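Local structure of ketosynthase (Streptomyces sp. MSC090213JE08, 6KXF) at residues A6-V11 with S242-L247; G16-I21 with V83-M88; E293-I298 with I387-S392. The protein probably catalyses the decarboxylative condensation of an acyl-ACP with malonyl-ACP to a 3-oxoacyl-ACP, as a beta-ketoacyl-ACP synthase of the thiolase-like superfamily. All blocks are in the same frame, centred on the assembly; numbering follows the deposited sequence.

All three contacts reach the same large mixed sheet of the ketosynthase but in different ways. Interactions 1 and 2 share strand 10-19: interaction 1 holds its start against the end of strand 234-242 and the helix that follows, with the centre of the contact about 23 Å from the centre of the chain, while interaction 2 packs its far half against helix 77-92 in the interior. Interaction 3, also buried, pairs two parallel strands of the C-terminal half. The chemistry follows the place. At the partly exposed margin arginines, a glutamate and a water accompany one backbone bond; the helix-on-strand contact is apolar and very close; the strand pair combines backbone bonds, an aspartate and amides with an aromatic contact.

Interaction 1: residues A6-V11 with S242-L247; sequences ARRRVV and SLESAL
An antiparallel strand pair running into a capped helix start joins 6-11 to 242-247: Val10 and Ser242 form a non-hydrogen-bonded pair, and Ser242 is the N-cap of helix 243-248. Leu243 N, in the first turn, donates to Arg9 O at 2.9 Å, approaching from above the carbonyl plane. The cap itself is Ser242 OG, which accepts from Ser245 N at 3.1 Å. Over the CB of this serine lies one face of the Arg8 guanidinium, with Arg8 NH2 3.4 Å from Ser242 CB. A bend at chi3 (81°) brings the end of Arg8 back to this helix start, where NH2 forms a salt bridge with Asp190. The carboxylate of Glu244 stands almost perpendicular to that guanidinium, and the 4.0 Å from Arg8 NE to Glu244 OE1 is too long for a salt bridge. Glu244 OE2 instead accepts from a water that takes the N-H of Arg9. The Arg9 side chain runs alongside Leu243, whose CD2 sits 3.5 Å from Arg9 NH2 over one guanidinium face; Glu256 pairs with NH1 of the same group. On the inner side Val11 CG2 meets Ala246 CB at 3.8 Å, while CG1 touches Leu243 CD1. Both arginines thus cover the helix start with their flat faces and have their salt-bridge partners elsewhere, in Asp190 and Glu256, so charge at this margin probably adds only a diffuse attraction between Arg8 and Glu244.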
# COMPACT_ATOMS: atom_id res chain seq x y z
N ALA A 6 32.76 -3.13 2.34
CA ALA A 6 31.96 -3.52 1.13
C ALA A 6 30.57 -4.01 1.57
O ALA A 6 30.41 -4.68 2.60
CB ALA A 6 32.67 -4.56 0.30
N ARG A 7 29.56 -3.66 0.79
CA ARG A 7 28.20 -3.91 1.21
C ARG A 7 27.87 -5.41 1.08
O ARG A 7 28.49 -6.18 0.35
CB ARG A 7 27.23 -3.03 0.43
CG ARG A 7 27.17 -3.39 -1.04
CD ARG A 7 26.11 -2.50 -1.63
NE ARG A 7 26.01 -2.80 -3.04
CZ ARG A 7 25.34 -2.04 -3.88
NH1 ARG A 7 25.31 -2.38 -5.16
NH2 ARG A 7 24.72 -0.97 -3.41
N ARG A 8 26.87 -5.81 1.85
CA ARG A 8 26.47 -7.20 1.92
C ARG A 8 25.85 -7.59 0.57
O ARG A 8 25.10 -6.84 -0.01
CB ARG A 8 25.47 -7.39 3.06
CG ARG A 8 26.10 -7.37 4.45
CD ARG A 8 25.19 -7.97 5.50
NE ARG A 8 25.21 -9.43 5.55
CZ ARG A 8 24.35 -10.15 6.26
NH1 ARG A 8 23.19 -9.62 6.66
NH2 ARG A 8 24.65 -11.41 6.56
N ARG A 9 26.19 -8.79 0.10
CA ARG A 9 25.55 -9.35 -1.09
C ARG A 9 24.29 -10.15 -0.71
O ARG A 9 24.25 -10.84 0.32
CB ARG A 9 26.59 -10.14 -1.85
CG ARG A 9 27.70 -9.26 -2.41
CD ARG A 9 28.01 -9.65 -3.84
NE ARG A 9 28.87 -10.79 -3.83
CZ ARG A 9 29.06 -11.61 -4.84
NH1 ARG A 9 28.29 -11.61 -5.91
NH2 ARG A 9 30.06 -12.46 -4.77
N VAL A 10 23.25 -10.01 -1.53
CA VAL A 10 21.94 -10.60 -1.27
C VAL A 10 21.51 -11.36 -2.54
O VAL A 10 21.52 -10.80 -3.62
CB VAL A 10 20.94 -9.50 -0.90
CG1 VAL A 10 19.50 -10.00 -0.87
CG2 VAL A 10 21.31 -8.80 0.41
N VAL A 11 21.15 -12.63 -2.38
CA VAL A 11 20.82 -13.52 -3.48
C VAL A 11 19.38 -14.06 -3.31
O VAL A 11 18.83 -14.04 -2.20
CB VAL A 11 21.85 -14.66 -3.60
CG1 VAL A 11 23.20 -14.16 -4.09
CG2 VAL A 11 22.00 -15.46 -2.32
N SER A 242 21.25 -13.60 2.60
CA SER A 242 22.64 -13.16 2.51
C SER A 242 23.44 -14.18 1.69
O SER A 242 23.26 -15.43 1.80
CB SER A 242 23.25 -12.99 3.89
OG SER A 242 23.20 -14.21 4.63
N LEU A 243 24.37 -13.70 0.88
CA LEU A 243 25.24 -14.69 0.20
C LEU A 243 25.88 -15.67 1.20
O LEU A 243 25.92 -16.87 0.96
CB LEU A 243 26.31 -13.93 -0.56
CG LEU A 243 27.24 -14.77 -1.40
CD1 LEU A 243 26.44 -15.70 -2.31
CD2 LEU A 243 28.16 -13.86 -2.18
N GLU A 244 26.35 -15.14 2.35
CA GLU A 244 27.00 -15.98 3.35
C GLU A 244 26.05 -17.10 3.81
O GLU A 244 26.47 -18.26 3.95
CB GLU A 244 27.49 -15.12 4.52
CG GLU A 244 28.51 -14.08 4.09
CD GLU A 244 27.93 -12.67 4.16
OE1 GLU A 244 28.38 -11.90 5.05
OE2 GLU A 244 26.98 -12.37 3.36
N SER A 245 24.78 -16.78 4.07
CA SER A 245 23.81 -17.83 4.52
C SER A 245 23.59 -18.87 3.42
O SER A 245 23.62 -20.07 3.67
CB SER A 245 22.51 -17.24 5.00
OG SER A 245 21.61 -18.28 5.34
N ALA A 246 23.43 -18.40 2.19
CA ALA A 246 23.13 -19.26 1.10
C ALA A 246 24.31 -20.22 0.89
O ALA A 246 24.09 -21.45 0.77
CB ALA A 246 22.85 -18.43 -0.12
N LEU A 247 25.54 -19.69 0.84
CA LEU A 247 26.70 -20.56 0.57
C LEU A 247 26.92 -21.50 1.76
O LEU A 247 27.33 -22.66 1.56
CB LEU A 247 27.96 -19.75 0.28
CG LEU A 247 27.92 -18.85 -0.96
CD1 LEU A 247 29.20 -18.04 -1.08
CD2 LEU A 247 27.68 -19.65 -2.22
O HOH W 1 28.08 -10.33 1.39

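Interaction 2: residues G16-I21 with V83-M88; sequences GVISSI and VAAARM
Ile18 and Met88 cross at about a right angle where strand 10-19 passes helix 77-92, with Met88 SD 4.0 Å from Ile18 CG1. The isoleucine directs its CB toward the helix. Its CG1 is anti to the carbonyl carbon and chi2 is extended, which sends CD1 out as the leading atom. This methyl reaches the helix beside Ala84, and the 3.4 Å between Ile18 CD1 and Ala84 CB is tighter than usual for two carbons; the backbone N and the CB of Ala85 lie next to it. Met88 comes from one turn further along the helix. A bend at chi3 (65°) turns its CE back over the strand, 3.2 Å from Val17 O, while Met88 CB rests 3.9 Å from Gly16 CA.

At Gly16 the two backbones come together without an intervening side chain. Gly16 CA is 4.5 Å from Ala85 CA, and its CA-H points at Ala85 O, with a CA to O distance of 3.3 Å and an angle of 168° at the hydrogen. Trp66 touches both Ala84 and Met88, and Val58 touches Ile18. With no side chain on Gly16 and only methyls on Ala84 and Ala85, the axes of strand 16-19 and helix 83-88 come within 6.3 Å, at 142° between their N-to-C directions. This is the close helix-on-sheet packing of the layered alpha/beta architecture of the thiolase fold, here within the N-terminal half of the ketosynthase.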
# COMPACT_ATOMS: atom_id res chain seq x y z
N GLY A 16 8.40 -18.89 -5.12
CA GLY A 16 7.05 -19.41 -4.97
C GLY A 16 6.14 -18.67 -5.92
O GLY A 16 6.05 -17.42 -5.88
N VAL A 17 5.46 -19.42 -6.80
CA VAL A 17 4.67 -18.83 -7.88
C VAL A 17 3.29 -19.48 -7.89
O VAL A 17 3.19 -20.75 -8.05
CB VAL A 17 5.33 -19.03 -9.25
CG1 VAL A 17 4.43 -18.48 -10.34
CG2 VAL A 17 6.70 -18.40 -9.32
N ILE A 18 2.27 -18.63 -7.74
CA ILE A 18 0.86 -18.98 -8.07
C ILE A 18 0.39 -17.96 -9.11
O ILE A 18 0.17 -16.78 -8.78
CB ILE A 18 -0.04 -19.01 -6.82
CG1 ILE A 18 0.42 -20.12 -5.87
CG2 ILE A 18 -1.51 -19.17 -7.20
CD1 ILE A 18 -0.16 -20.03 -4.51
N SER A 19 0.26 -18.40 -10.38
CA SER A 19 -0.06 -17.49 -11.47
C SER A 19 -1.09 -18.11 -12.42
O SER A 19 -1.38 -19.29 -12.35
CB SER A 19 1.17 -17.09 -12.25
OG SER A 19 1.60 -18.14 -13.13
N SER A 20 -1.60 -17.26 -13.32
CA SER A 20 -2.56 -17.63 -14.37
C SER A 20 -1.92 -18.47 -15.49
O SER A 20 -2.64 -18.98 -16.35
CB SER A 20 -3.22 -16.37 -14.93
OG SER A 20 -2.26 -15.55 -15.57
N ILE A 21 -0.58 -18.58 -15.52
CA ILE A 21 0.10 -19.34 -16.55
C ILE A 21 0.93 -20.47 -15.94
O ILE A 21 1.80 -21.01 -16.62
CB ILE A 21 0.97 -18.45 -17.46
CG1 ILE A 21 2.21 -17.91 -16.74
CG2 ILE A 21 0.13 -17.37 -18.11
CD1 ILE A 21 3.25 -17.31 -17.64
N VAL A 83 0.17 -17.23 1.43
CA VAL A 83 0.75 -18.32 2.30
C VAL A 83 1.24 -19.50 1.45
O VAL A 83 2.33 -20.01 1.68
CB VAL A 83 -0.24 -18.82 3.38
CG1 VAL A 83 0.39 -19.94 4.20
CG2 VAL A 83 -0.66 -17.69 4.28
N ALA A 84 0.44 -19.91 0.46
CA ALA A 84 0.79 -21.01 -0.43
C ALA A 84 2.08 -20.69 -1.16
O ALA A 84 2.96 -21.52 -1.28
CB ALA A 84 -0.36 -21.31 -1.38
N ALA A 85 2.20 -19.47 -1.68
CA ALA A 85 3.38 -19.12 -2.47
C ALA A 85 4.62 -19.07 -1.56
O ALA A 85 5.70 -19.46 -1.95
CB ALA A 85 3.16 -17.78 -3.11
N ALA A 86 4.42 -18.63 -0.31
CA ALA A 86 5.53 -18.57 0.65
C ALA A 86 6.01 -19.99 0.99
O ALA A 86 7.22 -20.22 1.02
CB ALA A 86 5.12 -17.82 1.91
N ARG A 87 5.08 -20.92 1.24
CA ARG A 87 5.46 -22.32 1.45
C ARG A 87 6.23 -22.83 0.22
O ARG A 87 7.26 -23.44 0.34
CB ARG A 87 4.25 -23.20 1.78
CG ARG A 87 4.53 -24.70 1.67
CD ARG A 87 5.47 -25.23 2.75
NE ARG A 87 4.78 -25.20 4.03
CZ ARG A 87 5.38 -25.18 5.21
NH1 ARG A 87 6.68 -25.39 5.27
NH2 ARG A 87 4.67 -24.94 6.31
N MET A 88 5.72 -22.58 -0.98
CA MET A 88 6.40 -23.02 -2.19
C MET A 88 7.80 -22.40 -2.29
O MET A 88 8.72 -23.02 -2.75
CB MET A 88 5.60 -22.65 -3.44
CG MET A 88 4.30 -23.45 -3.59
SD MET A 88 3.24 -22.75 -4.94
CE MET A 88 4.38 -23.11 -6.25

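Interaction 3: residues E293-I298 with I387-S392; sequences EEIDFI and IVQNNS
Asp296 is joined to Ile387 at two levels, by its backbone and by its carboxylate. Asp296 CB lies 3.4 Å from Ile387 O, and from there the side chain leads to CG, which is anti to the carbonyl carbon (chi1 -66°) and passes beside the backbone of Ile387. At the tip Asp296 OD2 accepts from Ile387 N at 3.1 Å, on the anti side and 22° out of the carboxylate plane; Arg386 N gives it a second bond. In return Asp296 N donates to Ile387 O at 2.8 Å, close to the C=O direction, so Ile387 is held through both its N and its O.

Further on, Gln389 N donates to Phe297 O at 3.2 Å, lying in the carbonyl plane. Val388 sets CG1 over one face of the Phe297 ring, 3.8 Å from its centroid and 17° off the normal, a CH-pi contact, while Val388 CG2 touches Phe297 CE2. On the other face of the sheet Ile298 lies side by side with Gln389. The Gln389 amide donates from NE2 to Asn391 OD1 at 2.9 Å, almost in its own plane, and Gln389 OE1 is hydrogen-bonded to Tyr320 OH. With both ends bonded, the rotation of the buried amide is fixed.

Strand 297-299 runs parallel to 387-393, flanked by 326-328 beside 297-299 and by 398-405 beside 387-393. Helix 341-355 covers the Phe297 and Val388 face, whereas helix 306-320 packs on Ile298 and supplies Tyr320 and Glu312, the latter bonded to Asn391 ND2.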
# COMPACT_ATOMS: atom_id res chain seq x y z
N GLU A 293 24.67 0.49 -20.16
CA GLU A 293 25.13 -0.38 -21.24
C GLU A 293 25.12 -1.84 -20.80
O GLU A 293 25.10 -2.74 -21.62
CB GLU A 293 26.56 0.00 -21.67
CG GLU A 293 26.65 1.33 -22.42
CD GLU A 293 26.60 2.64 -21.63
OE1 GLU A 293 26.79 2.62 -20.39
OE2 GLU A 293 26.36 3.70 -22.26
N GLU A 294 25.12 -2.09 -19.49
CA GLU A 294 25.20 -3.44 -18.95
C GLU A 294 23.82 -4.13 -18.83
O GLU A 294 23.77 -5.32 -18.51
CB GLU A 294 25.84 -3.44 -17.56
CG GLU A 294 27.18 -2.74 -17.44
CD GLU A 294 27.70 -2.77 -16.01
OE1 GLU A 294 27.60 -1.72 -15.32
OE2 GLU A 294 28.14 -3.85 -15.57
N ILE A 295 22.73 -3.40 -19.03
CA ILE A 295 21.37 -3.94 -18.90
C ILE A 295 21.02 -4.76 -20.14
O ILE A 295 20.93 -4.21 -21.21
CB ILE A 295 20.35 -2.81 -18.68
CG1 ILE A 295 20.62 -2.02 -17.39
CG2 ILE A 295 18.93 -3.37 -18.68
CD1 ILE A 295 20.51 -2.86 -16.14
N ASP A 296 20.73 -6.06 -19.96
CA ASP A 296 20.39 -6.97 -21.05
C ASP A 296 18.95 -6.76 -21.54
O ASP A 296 18.69 -6.88 -22.75
CB ASP A 296 20.77 -8.41 -20.66
CG ASP A 296 22.29 -8.52 -20.53
OD1 ASP A 296 22.95 -8.06 -21.45
OD2 ASP A 296 22.80 -9.00 -19.47
N PHE A 297 18.00 -6.55 -20.63
CA PHE A 297 16.66 -6.18 -21.06
C PHE A 297 15.91 -5.61 -19.87
O PHE A 297 16.34 -5.76 -18.72
CB PHE A 297 15.91 -7.37 -21.69
CG PHE A 297 15.32 -8.37 -20.73
CD1 PHE A 297 14.03 -8.21 -20.26
CD2 PHE A 297 16.02 -9.49 -20.33
CE1 PHE A 297 13.45 -9.13 -19.40
CE2 PHE A 297 15.44 -10.43 -19.47
CZ PHE A 297 14.15 -10.25 -19.02
N ILE A 298 14.80 -4.94 -20.20
CA ILE A 298 13.90 -4.35 -19.25
C ILE A 298 12.57 -5.11 -19.27
O ILE A 298 11.94 -5.26 -20.33
CB ILE A 298 13.67 -2.88 -19.58
CG1 ILE A 298 14.99 -2.11 -19.68
CG2 ILE A 298 12.66 -2.27 -18.58
CD1 ILE A 298 14.80 -0.65 -20.10
N ILE A 387 22.15 -9.15 -16.49
CA ILE A 387 21.60 -8.08 -15.67
C ILE A 387 20.29 -7.59 -16.29
O ILE A 387 20.21 -7.31 -17.50
CB ILE A 387 22.61 -6.93 -15.53
CG1 ILE A 387 23.99 -7.43 -15.05
CG2 ILE A 387 22.01 -5.86 -14.63
CD1 ILE A 387 25.04 -6.35 -14.94
N VAL A 388 19.25 -7.51 -15.45
CA VAL A 388 17.89 -7.23 -15.89
C VAL A 388 17.25 -6.17 -14.97
O VAL A 388 17.44 -6.18 -13.77
CB VAL A 388 17.04 -8.52 -15.90
CG1 VAL A 388 15.59 -8.22 -16.29
CG2 VAL A 388 17.61 -9.56 -16.84
N GLN A 389 16.45 -5.29 -15.57
CA GLN A 389 15.73 -4.22 -14.88
C GLN A 389 14.22 -4.53 -14.88
O GLN A 389 13.64 -4.86 -15.93
CB GLN A 389 15.97 -2.90 -15.63
CG GLN A 389 15.24 -1.68 -15.08
CD GLN A 389 15.56 -0.43 -15.87
OE1 GLN A 389 16.73 -0.16 -16.20
NE2 GLN A 389 14.54 0.33 -16.21
N ASN A 390 13.59 -4.45 -13.70
CA ASN A 390 12.17 -4.74 -13.53
C ASN A 390 11.50 -3.44 -13.05
O ASN A 390 11.73 -3.00 -11.90
CB ASN A 390 11.97 -5.93 -12.58
CG ASN A 390 10.53 -6.39 -12.44
OD1 ASN A 390 9.92 -6.79 -13.43
ND2 ASN A 390 10.00 -6.38 -11.22
N ASN A 391 10.63 -2.88 -13.91
CA ASN A 391 9.94 -1.65 -13.64
C ASN A 391 8.59 -1.94 -12.99
O ASN A 391 7.89 -2.92 -13.32
CB ASN A 391 9.64 -0.83 -14.90
CG ASN A 391 10.86 -0.25 -15.58
OD1 ASN A 391 11.98 -0.30 -15.06
ND2 ASN A 391 10.62 0.32 -16.77
N SER A 392 8.17 -0.99 -12.13
CA SER A 392 6.80 -0.98 -11.64
C SER A 392 6.41 0.45 -11.34
O SER A 392 7.28 1.29 -11.04
CB SER A 392 6.60 -1.85 -10.41
OG SER A 392 7.29 -1.32 -9.26